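Local coordinates for protein C2 toxin component I (Clostridium botulinum, PDB 2J3X) that acts as the ADP-ribosyltransferase component of the binary C2 toxin, probably modifying actin inside the target cell as related clostridial toxins do, at residues Q134-N138 with Q139-K143; R167-T170 with T171-Y174; I333-W336 with T337-I341. The protein carries 2 engineered substitutions. One frame throughout, in Å; residues are numbered along the deposited sequence.

Interaction 1: Q134-N138 with Q139-K143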
ATOM      1  N   GLN A 134      15.439  13.469  -4.302  1.00 13.57           N
ATOM      2  CA  GLN A 134      15.220  12.925  -5.638  0.50 14.89           C
ATOM      3  C   GLN A 134      14.393  11.631  -5.591  1.00 14.04           C
ATOM      4  O   GLN A 134      13.533  11.383  -6.452  1.00 14.05           O
ATOM      5  CB  GLN A 134      16.556  12.747  -6.378  0.50 15.43           C
ATOM      6  CG  GLN A 134      17.158  14.090  -6.819  0.50 18.69           C
ATOM      7  CD  GLN A 134      16.098  14.980  -7.518  0.50 23.87           C
ATOM      8  OE1 GLN A 134      15.560  14.618  -8.571  0.50 25.27           O
ATOM      9  NE2 GLN A 134      15.756  16.104  -6.893  0.50 24.19           N
ATOM     10  N   GLN A 135      14.587  10.819  -4.556  1.00 13.50           N
ATOM     11  CA  GLN A 135      13.846   9.549  -4.527  1.00 13.19           C
ATOM     12  C   GLN A 135      12.396   9.711  -4.037  1.00 13.62           C
ATOM     13  O   GLN A 135      11.468   9.059  -4.573  1.00 12.77           O
ATOM     14  CB  GLN A 135      14.593   8.617  -3.609  1.00 14.10           C
ATOM     15  CG  GLN A 135      13.900   7.317  -3.356  1.00 16.68           C
ATOM     16  CD  GLN A 135      14.813   6.328  -2.633  1.00 19.34           C
ATOM     17  OE1 GLN A 135      15.997   6.222  -2.959  1.00 24.14           O
ATOM     18  NE2 GLN A 135      14.250   5.590  -1.704  1.00 25.19           N
ATOM     19  N   ILE A 136      12.177  10.561  -3.021  1.00 10.45           N
ATOM     20  CA  ILE A 136      10.869  10.531  -2.382  1.00 11.11           C
ATOM     21  C   ILE A 136       9.870  11.651  -2.758  1.00 10.58           C
ATOM     22  O   ILE A 136       8.669  11.503  -2.514  1.00 11.54           O
ATOM     23  CB  ILE A 136      10.961  10.446  -0.826  1.00 10.49           C
ATOM     24  CG1 ILE A 136      11.302  11.802  -0.202  1.00  9.85           C
ATOM     25  CG2 ILE A 136      11.981   9.367  -0.320  1.00 10.97           C
ATOM     26  CD1 ILE A 136      11.178  11.871   1.294  1.00 12.88           C
ATOM     27  N   ILE A 137      10.332  12.778  -3.268  1.00  9.64           N
ATOM     28  CA  ILE A 137       9.399  13.930  -3.462  1.00  9.32           C
ATOM     29  C   ILE A 137       8.421  13.562  -4.560  1.00  8.64           C
ATOM     30  O   ILE A 137       8.813  13.027  -5.593  1.00  9.88           O
ATOM     31  CB  ILE A 137      10.190  15.219  -3.858  1.00  9.85           C
ATOM     32  CG1 ILE A 137      11.050  15.674  -2.656  1.00 13.44           C
ATOM     33  CG2 ILE A 137       9.260  16.332  -4.334  1.00 12.49           C
ATOM     34  CD1 ILE A 137      10.274  15.886  -1.500  1.00 16.58           C
ATOM     35  N   ASN A 138       7.140  13.791  -4.291  1.00  9.96           N
ATOM     36  CA  ASN A 138       6.046  13.440  -5.176  1.00 11.45           C
ATOM     37  C   ASN A 138       5.857  11.917  -5.421  1.00 11.44           C
ATOM     38  O   ASN A 138       5.158  11.505  -6.357  1.00 13.35           O
ATOM     39  CB  ASN A 138       6.194  14.142  -6.506  1.00 10.65           C
ATOM     40  CG  ASN A 138       4.875  14.547  -7.062  1.00 16.66           C
ATOM     41  OD1 ASN A 138       3.855  14.451  -6.374  1.00 16.67           O
ATOM     42  ND2 ASN A 138       4.851  14.976  -8.319  1.00 14.71           N
ATOM     43  N   GLN A 139       6.521  11.086  -4.622  1.00  9.77           N
ATOM     44  CA  GLN A 139       6.185   9.673  -4.592  1.00  8.90           C
ATOM     45  C   GLN A 139       5.093   9.486  -3.555  1.00 10.92           C
ATOM     46  O   GLN A 139       4.904  10.350  -2.686  1.00 12.66           O
ATOM     47  CB  GLN A 139       7.423   8.829  -4.200  1.00  9.82           C
ATOM     48  CG  GLN A 139       7.135   7.303  -4.221  1.00  9.06           C
ATOM     49  CD  GLN A 139       6.637   6.846  -5.565  1.00  9.41           C
ATOM     50  OE1 GLN A 139       5.427   6.802  -5.815  1.00 12.78           O
ATOM     51  NE2 GLN A 139       7.574   6.558  -6.474  1.00 11.22           N
ATOM     52  N   GLU A 140       4.331   8.398  -3.640  1.00 11.01           N
ATOM     53  CA  GLU A 140       3.188   8.237  -2.720  1.00 10.45           C
ATOM     54  C   GLU A 140       3.317   6.946  -1.946  1.00 11.68           C
ATOM     55  O   GLU A 140       3.437   5.842  -2.542  1.00 10.60           O
ATOM     56  CB  GLU A 140       1.895   8.252  -3.525  1.00 12.38           C
ATOM     57  CG  GLU A 140       0.632   8.207  -2.654  1.00 12.39           C
ATOM     58  CD  GLU A 140      -0.614   8.512  -3.465  1.00 16.57           C
ATOM     59  OE1 GLU A 140      -0.664   8.148  -4.670  1.00 15.70           O
ATOM     60  OE2 GLU A 140      -1.552   9.107  -2.898  1.00 15.70           O
ATOM     61  N   TYR A 141       3.322   7.065  -0.623  1.00  9.53           N
ATOM     62  CA  TYR A 141       3.632   5.921   0.263  1.00  8.79           C
ATOM     63  C   TYR A 141       2.461   5.619   1.169  1.00  9.18           C
ATOM     64  O   TYR A 141       2.123   6.408   2.052  1.00  8.61           O
ATOM     65  CB  TYR A 141       4.826   6.282   1.140  1.00  8.73           C
ATOM     66  CG  TYR A 141       6.069   6.556   0.327  1.00  9.04           C
ATOM     67  CD1 TYR A 141       6.861   5.512  -0.169  1.00  8.09           C
ATOM     68  CD2 TYR A 141       6.469   7.899   0.069  1.00  8.72           C
ATOM     69  CE1 TYR A 141       8.025   5.792  -0.916  1.00  9.79           C
ATOM     70  CE2 TYR A 141       7.608   8.183  -0.661  1.00  9.59           C
ATOM     71  CZ  TYR A 141       8.399   7.124  -1.141  1.00  8.69           C
ATOM     72  OH  TYR A 141       9.545   7.408  -1.867  1.00  9.68           O
ATOM     73  N   THR A 142       1.827   4.461   0.980  1.00  8.69           N
ATOM     74  CA  THR A 142       0.627   4.164   1.738  1.00  8.09           C
ATOM     75  C   THR A 142       0.920   3.558   3.108  1.00  8.96           C
ATOM     76  O   THR A 142       1.744   2.615   3.251  1.00  9.21           O
ATOM     77  CB  THR A 142      -0.232   3.153   0.905  1.00  8.68           C
ATOM     78  OG1 THR A 142      -0.377   3.692  -0.413  1.00  9.74           O
ATOM     79  CG2 THR A 142      -1.612   2.875   1.569  1.00 10.61           C
ATOM     80  N   LYS A 143       0.209   4.059   4.132  1.00  9.04           N
ATOM     81  CA  LYS A 143       0.204   3.455   5.439  1.00 10.43           C
ATOM     82  C   LYS A 143      -0.992   2.499   5.494  1.00 10.97           C
ATOM     83  O   LYS A 143      -2.131   2.910   5.585  1.00  8.99           O
ATOM     84  CB  LYS A 143       0.073   4.552   6.520  1.00 11.16           C
ATOM     85  CG  LYS A 143       0.251   3.962   7.954  1.00 11.22           C
ATOM     86  CD  LYS A 143       1.736   3.831   8.335  1.00 14.19           C
ATOM     87  CE  LYS A 143       1.876   3.310   9.765  1.00 17.07           C
ATOM     88  NZ  LYS A 143       3.357   3.184   9.973  1.00 16.20           N
TER
HETATM   89  O   HOH W   1      10.473   6.640  -5.422  1.00 13.55           O
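Ile136 and Gln139 are the two ends of a type II beta turn in which Gln139 N donates to Ile136 O (3.0 Å, N-H...O angle 159°). The turn takes the chain from helix 126-136 into strand 141-143, an outer strand of the mixed sheet in the ADP-ribosyltransferase fold. Ile137 is the first residue to leave helical angles, and Asn138, at the third turn position, has the positive phi of a type II turn. In Gln139, CG is anti to N (chi1 -177°), but the bend at chi2 turns OE1 back to take a hydrogen bond from Glu140 N (2.9 Å), met on an OE1 lone pair in the amide plane. Arg368 for OE1 and Glu424 for NE2 tie this amide to the second transferase region. A water accepts from Gln139 NE2 (3.1 Å) and donates to Gln135 O (2.7 Å), linking the turn to the end of the helix. Tyr141 reaches back toward the helix end, its side chain crossing that of Ile136 at about a right angle. Ile136 O lies at the edge of the tyrosine ring near its plane, and the phenolic OH touches Ile136 CA at 3.4 Å and Ile136 CG2 at 3.5 Å.

Interaction 2: R167-T170 with T171-Y174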
ATOM      1  N   ARG A 167      -0.525  17.899   7.663  1.00 12.59           N
ATOM      2  CA  ARG A 167      -1.759  18.542   8.156  1.00 13.31           C
ATOM      3  C   ARG A 167      -2.939  17.637   7.804  1.00 13.12           C
ATOM      4  O   ARG A 167      -3.145  17.301   6.624  1.00 15.41           O
ATOM      5  CB  ARG A 167      -1.867  19.887   7.444  1.00 14.63           C
ATOM      6  CG  ARG A 167      -3.148  20.697   7.696  1.00 17.78           C
ATOM      7  CD  ARG A 167      -2.928  22.070   7.093  1.00 26.26           C
ATOM      8  NE  ARG A 167      -3.899  23.025   7.628  1.00 35.01           N
ATOM      9  CZ  ARG A 167      -3.635  24.197   8.211  1.00 35.09           C
ATOM     10  NH1 ARG A 167      -2.385  24.661   8.366  1.00 38.12           N
ATOM     11  NH2 ARG A 167      -4.656  24.919   8.642  1.00 32.79           N
ATOM     12  N   VAL A 168      -3.730  17.250   8.799  1.00 13.18           N
ATOM     13  CA  VAL A 168      -4.912  16.466   8.564  1.00 12.39           C
ATOM     14  C   VAL A 168      -6.092  17.438   8.429  1.00 14.45           C
ATOM     15  O   VAL A 168      -6.307  18.270   9.321  1.00 12.88           O
ATOM     16  CB  VAL A 168      -5.206  15.551   9.764  1.00 12.98           C
ATOM     17  CG1 VAL A 168      -6.447  14.669   9.474  1.00 12.63           C
ATOM     18  CG2 VAL A 168      -3.944  14.737  10.117  1.00 13.45           C
ATOM     19  N   PRO A 169      -6.856  17.320   7.325  1.00 14.94           N
ATOM     20  CA  PRO A 169      -8.017  18.202   7.110  1.00 16.58           C
ATOM     21  C   PRO A 169      -9.159  18.073   8.095  1.00 17.17           C
ATOM     22  O   PRO A 169      -9.474  16.975   8.555  1.00 18.00           O
ATOM     23  CB  PRO A 169      -8.459  17.839   5.674  1.00 16.52           C
ATOM     24  CG  PRO A 169      -7.191  17.294   5.043  1.00 17.46           C
ATOM     25  CD  PRO A 169      -6.623  16.454   6.161  1.00 15.64           C
ATOM     26  N   THR A 170      -9.843  19.198   8.377  1.00 18.02           N
ATOM     27  CA  THR A 170     -11.064  19.167   9.167  1.00 19.78           C
ATOM     28  C   THR A 170     -12.024  18.201   8.474  1.00 19.70           C
ATOM     29  O   THR A 170     -11.938  18.010   7.251  1.00 20.26           O
ATOM     30  CB  THR A 170     -11.762  20.560   9.258  1.00 21.49           C
ATOM     31  OG1 THR A 170     -12.083  20.944   7.936  1.00 24.78           O
ATOM     32  CG2 THR A 170     -10.812  21.557   9.623  1.00 20.96           C
ATOM     33  N   THR A 171     -12.886  17.608   9.302  1.00 20.12           N
ATOM     34  CA  THR A 171     -13.917  16.606   8.993  1.00 20.75           C
ATOM     35  C   THR A 171     -13.375  15.170   8.950  1.00 20.76           C
ATOM     36  O   THR A 171     -14.174  14.228   8.938  1.00 20.43           O
ATOM     37  CB  THR A 171     -14.770  16.870   7.699  1.00 20.97           C
ATOM     38  OG1 THR A 171     -14.024  16.492   6.556  1.00 21.06           O
ATOM     39  CG2 THR A 171     -15.225  18.339   7.559  1.00 21.61           C
ATOM     40  N   PHE A 172     -12.048  14.988   8.905  1.00 18.91           N
ATOM     41  CA  PHE A 172     -11.516  13.608   8.891  1.00 17.89           C
ATOM     42  C   PHE A 172     -11.790  12.886  10.198  1.00 17.07           C
ATOM     43  O   PHE A 172     -11.792  13.485  11.246  1.00 15.43           O
ATOM     44  CB  PHE A 172     -10.019  13.632   8.660  1.00 18.81           C
ATOM     45  CG  PHE A 172      -9.615  13.654   7.239  1.00 20.02           C
ATOM     46  CD1 PHE A 172     -10.336  14.399   6.297  1.00 23.96           C
ATOM     47  CD2 PHE A 172      -8.450  13.008   6.849  1.00 21.58           C
ATOM     48  CE1 PHE A 172      -9.901  14.472   4.968  1.00 24.67           C
ATOM     49  CE2 PHE A 172      -8.012  13.097   5.525  1.00 20.54           C
ATOM     50  CZ  PHE A 172      -8.747  13.812   4.604  1.00 22.62           C
ATOM     51  N   ASP A 173     -12.049  11.570  10.133  1.00 14.94           N
ATOM     52  CA  ASP A 173     -12.326  10.765  11.318  1.00 14.21           C
ATOM     53  C   ASP A 173     -11.072  10.682  12.132  1.00 13.81           C
ATOM     54  O   ASP A 173      -9.952  10.653  11.581  1.00 14.41           O
ATOM     55  CB  ASP A 173     -12.681   9.318  10.925  1.00 15.13           C
ATOM     56  CG  ASP A 173     -13.912   9.229  10.043  1.00 18.35           C
ATOM     57  OD1 ASP A 173     -14.796  10.102  10.093  1.00 17.98           O
ATOM     58  OD2 ASP A 173     -13.985   8.276   9.244  1.00 22.97           O
ATOM     59  N   TYR A 174     -11.232  10.626  13.449  1.00 13.82           N
ATOM     60  CA  TYR A 174     -10.094  10.537  14.351  1.00 13.55           C
ATOM     61  C   TYR A 174     -10.439  10.040  15.716  1.00 13.54           C
ATOM     62  O   TYR A 174     -11.574  10.199  16.184  1.00 15.34           O
ATOM     63  CB  TYR A 174      -9.337  11.872  14.495  1.00 14.28           C
ATOM     64  CG  TYR A 174     -10.029  12.847  15.447  1.00 14.45           C
ATOM     65  CD1 TYR A 174     -11.212  13.466  15.061  1.00 15.06           C
ATOM     66  CD2 TYR A 174      -9.466  13.170  16.702  1.00 16.50           C
ATOM     67  CE1 TYR A 174     -11.882  14.381  15.926  1.00 15.95           C
ATOM     68  CE2 TYR A 174     -10.103  14.088  17.584  1.00 15.59           C
ATOM     69  CZ  TYR A 174     -11.307  14.672  17.178  1.00 15.82           C
ATOM     70  OH  TYR A 174     -11.933  15.589  17.993  1.00 16.97           O
TER
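One face of the Phe172 ring is taken by Pro169, whose CD sits almost over the ring centre, 3.7 Å from the centroid and 14° off the normal, a CH-pi contact. The rest of the pyrrolidine follows across the same ring, with CB 3.7 Å from Phe172 CE1 and CG 3.8 Å from Phe172 CZ. Val168 comes in obliquely: its CG1 meets Phe172 CD2 at 3.7 Å. Phe191 also meets the phenyl ring, the two planes only about 10° apart. The backbone motif behind this packing is a type II beta turn from Pro169 to Phe172, with Thr171 taking the positive phi. Its closing hydrogen bond, from Phe172 N to Pro169 O, is long at 3.3 Å, and the donor is tilted from the carbonyl plane. Thr171 OG1, held between its own N and carbonyl carbon (chi1 79°), donates to Thr170 O at 2.7 Å, in the carbonyl plane and on a lone pair. The turn follows strand 162-168 and leads toward strand 175-178 at the sheet's edge. Leu215 of strand 206-216 packs against both Val168 and Phe172, Leu187 of strand 183-187 against Val168, while the backbone of Leu94 hydrogen-bonds with that of Thr171 and Phe172.

Interaction 3: I333-W336 with T337-I341. With SO4 (sulfate ion), chain R.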
ATOM      1  N   ILE A 333      14.395  -6.945   0.267  1.00 10.44           N
ATOM      2  CA  ILE A 333      13.979  -5.533   0.215  1.00 11.63           C
ATOM      3  C   ILE A 333      15.148  -4.689  -0.272  1.00 11.80           C
ATOM      4  O   ILE A 333      14.976  -3.828  -1.171  1.00 12.45           O
ATOM      5  CB  ILE A 333      13.473  -5.075   1.581  1.00 10.51           C
ATOM      6  CG1 ILE A 333      12.155  -5.801   1.892  1.00 14.12           C
ATOM      7  CG2 ILE A 333      13.313  -3.505   1.640  1.00 13.82           C
ATOM      8  CD1 ILE A 333      11.758  -5.849   3.397  1.00 14.93           C
ATOM      9  N   ASP A 334      16.346  -4.966   0.253  1.00 12.52           N
ATOM     10  CA  ASP A 334      17.517  -4.137  -0.117  1.00 13.65           C
ATOM     11  C   ASP A 334      17.889  -4.304  -1.587  1.00 13.99           C
ATOM     12  O   ASP A 334      18.246  -3.333  -2.299  1.00 15.05           O
ATOM     13  CB  ASP A 334      18.703  -4.449   0.787  1.00 15.15           C
ATOM     14  CG  ASP A 334      18.530  -3.863   2.185  1.00 19.40           C
ATOM     15  OD1 ASP A 334      17.474  -3.249   2.484  1.00 24.52           O
ATOM     16  OD2 ASP A 334      19.451  -4.042   2.979  1.00 28.48           O
ATOM     17  N   LYS A 335      17.803  -5.543  -2.063  1.00 12.21           N
ATOM     18  CA  LYS A 335      18.123  -5.806  -3.459  1.00 12.34           C
ATOM     19  C   LYS A 335      17.098  -5.227  -4.427  1.00 11.78           C
ATOM     20  O   LYS A 335      17.448  -4.636  -5.471  1.00 12.32           O
ATOM     21  CB  LYS A 335      18.260  -7.315  -3.704  1.00 11.64           C
ATOM     22  CG  LYS A 335      18.487  -7.629  -5.169  1.00 10.88           C
ATOM     23  CD  LYS A 335      18.750  -9.079  -5.370  1.00 12.66           C
ATOM     24  CE  LYS A 335      18.826  -9.325  -6.864  1.00 14.20           C
ATOM     25  NZ  LYS A 335      19.070 -10.797  -7.181  1.00 24.37           N
ATOM     26  N   TRP A 336      15.821  -5.395  -4.110  1.00 10.61           N
ATOM     27  CA  TRP A 336      14.783  -5.184  -5.152  1.00 10.77           C
ATOM     28  C   TRP A 336      14.155  -3.819  -5.123  1.00 10.55           C
ATOM     29  O   TRP A 336      13.523  -3.408  -6.095  1.00 10.64           O
ATOM     30  CB  TRP A 336      13.699  -6.285  -5.094  1.00 10.26           C
ATOM     31  CG  TRP A 336      14.264  -7.593  -5.677  1.00 11.26           C
ATOM     32  CD1 TRP A 336      14.883  -8.615  -4.998  1.00 10.21           C
ATOM     33  CD2 TRP A 336      14.330  -7.925  -7.054  1.00 10.91           C
ATOM     34  NE1 TRP A 336      15.337  -9.574  -5.900  1.00 12.60           N
ATOM     35  CE2 TRP A 336      14.974  -9.189  -7.158  1.00 12.54           C
ATOM     36  CE3 TRP A 336      13.860  -7.303  -8.218  1.00 12.54           C
ATOM     37  CZ2 TRP A 336      15.190  -9.799  -8.376  1.00 13.22           C
ATOM     38  CZ3 TRP A 336      14.062  -7.923  -9.435  1.00 14.98           C
ATOM     39  CH2 TRP A 336      14.757  -9.150  -9.502  1.00 12.72           C
ATOM     40  N   THR A 337      14.317  -3.112  -4.007  1.00 11.65           N
ATOM     41  CA  THR A 337      13.809  -1.742  -3.999  1.00 11.24           C
ATOM     42  C   THR A 337      14.573  -1.005  -5.094  1.00 11.58           C
ATOM     43  O   THR A 337      15.822  -0.981  -5.101  1.00 11.82           O
ATOM     44  CB  THR A 337      14.029  -1.079  -2.622  1.00 11.18           C
ATOM     45  OG1 THR A 337      13.335  -1.826  -1.625  1.00 12.28           O
ATOM     46  CG2 THR A 337      13.425   0.363  -2.627  1.00  9.83           C
ATOM     47  N   GLY A 338      13.851  -0.375  -6.025  1.00 12.20           N
ATOM     48  CA  GLY A 338      14.532   0.421  -7.033  1.00 12.08           C
ATOM     49  C   GLY A 338      14.743  -0.293  -8.360  1.00 13.32           C
ATOM     50  O   GLY A 338      15.110   0.346  -9.360  1.00 14.03           O
ATOM     51  N   LYS A 339      14.505  -1.600  -8.399  1.00 12.33           N
ATOM     52  CA  LYS A 339      14.694  -2.373  -9.606  1.00 14.70           C
ATOM     53  C   LYS A 339      13.464  -2.339 -10.491  1.00 13.83           C
ATOM     54  O   LYS A 339      12.360  -2.103 -10.024  1.00 13.92           O
ATOM     55  CB  LYS A 339      14.988  -3.836  -9.264  1.00 13.40           C
ATOM     56  CG  LYS A 339      16.366  -4.017  -8.633  1.00 15.98           C
ATOM     57  CD  LYS A 339      16.797  -5.495  -8.479  1.00 18.93           C
ATOM     58  CE  LYS A 339      17.118  -6.190  -9.811  1.00 26.08           C
ATOM     59  NZ  LYS A 339      18.318  -5.569 -10.495  1.00 31.37           N
ATOM     60  N   GLU A 340      13.704  -2.614 -11.765  1.00 15.49           N
ATOM     61  CA  GLU A 340      12.681  -2.608 -12.812  1.00 17.31           C
ATOM     62  C   GLU A 340      12.199  -4.030 -13.083  1.00 18.64           C
ATOM     63  O   GLU A 340      12.957  -4.999 -12.950  1.00 18.66           O
ATOM     64  CB  GLU A 340      13.269  -2.019 -14.075  1.00 18.66           C
ATOM     65  CG  GLU A 340      13.625  -0.583 -13.840  1.00 24.93           C
ATOM     66  CD  GLU A 340      14.052   0.167 -15.079  1.00 30.60           C
ATOM     67  OE1 GLU A 340      14.120  -0.425 -16.198  1.00 31.31           O
ATOM     68  OE2 GLU A 340      14.317   1.386 -14.894  1.00 35.14           O
ATOM     69  N   ILE A 341      10.932  -4.156 -13.453  1.00 17.87           N
ATOM     70  CA  ILE A 341      10.282  -5.445 -13.680  1.00 17.83           C
ATOM     71  C   ILE A 341       9.652  -5.362 -15.055  1.00 17.08           C
ATOM     72  O   ILE A 341       8.908  -4.451 -15.362  1.00 15.12           O
ATOM     73  CB  ILE A 341       9.180  -5.757 -12.605  1.00 17.83           C
ATOM     74  CG1 ILE A 341       9.796  -5.805 -11.204  1.00 21.36           C
ATOM     75  CG2 ILE A 341       8.444  -7.072 -12.899  1.00 20.70           C
ATOM     76  CD1 ILE A 341      10.792  -6.983 -11.020  1.00 21.16           C
TER
HETATM   77  S   SO4 R1448      17.239  -2.625 -12.805  1.00 67.53           S
HETATM   78  O1  SO4 R1448      16.094  -3.408 -12.361  1.00 66.24           O
HETATM   79  O2  SO4 R1448      17.229  -1.286 -12.213  1.00 67.75           O
HETATM   80  O3  SO4 R1448      18.451  -3.342 -12.413  1.00 68.51           O
HETATM   81  O4  SO4 R1448      17.224  -2.476 -14.265  1.00 69.59           O
HETATM   82  O   HOH W   2      18.602  -1.733  -4.891  1.00 29.99           O
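With chi1 at -70° and an extended chi2 (-171°), Lys339 carries CD over the Trp336 indole; the bends at chi3 and chi4 then place CE and NZ. Lys339 CD lies over one face of the six-membered ring, off toward the rim, 3.8 Å from its centroid in a CH-pi contact; Lys339 CE follows at 3.5 Å from Trp336 CZ3. Lys339 NZ is too far from the ring for more than a weak cation-pi attraction and donates a hydrogen bond to sulfate O3 at 2.9 Å. Glu340 N donates to O1 of the same ion, probably from the crystallisation liquor, at 2.6 Å. The backbone here makes a type II beta turn from Trp336 to Lys339, joining helix 326-336 to strand 340-341 at the edge of a five-stranded sheet. Lys339 N to Trp336 O closes it with a hydrogen bond of 3.1 Å, and Gly338 takes the positive-phi position, with backbone angles that call for glycine. At the helix end Thr337 grips Ile333 O twice, through N at 3.0 Å and OG1 at 2.6 Å, the two donors arriving from opposite faces of the carbonyl plane. Phe332 stacks on the Trp336 indole and Phe306 meets it edge-to-face; Ile341 CD1 approaches Trp336 CZ3 obliquely.

How the interactions relate
All three are type II beta turns, but only interactions 1 and 3 carry a helix into an outer strand, one in each transferase region; interaction 2 links two strands instead. Interactions 1 and 2 belong to the same sheet, their centres about 21 Å apart, while 3 lies in the other half, its centre about 34 Å from that of 2. Interaction 1 is partly buried, and its side-chain chemistry centres on a glutamine amide whose outside partners lie in the second region. The other two sit at the surface and rest on an aromatic face, met by proline in 2 and by a lysine chain in 3. The nearest atoms of interactions 1 and 3 are about 5 Å apart, without touching, and the loop bearing Ile111 and Asn112 touches both.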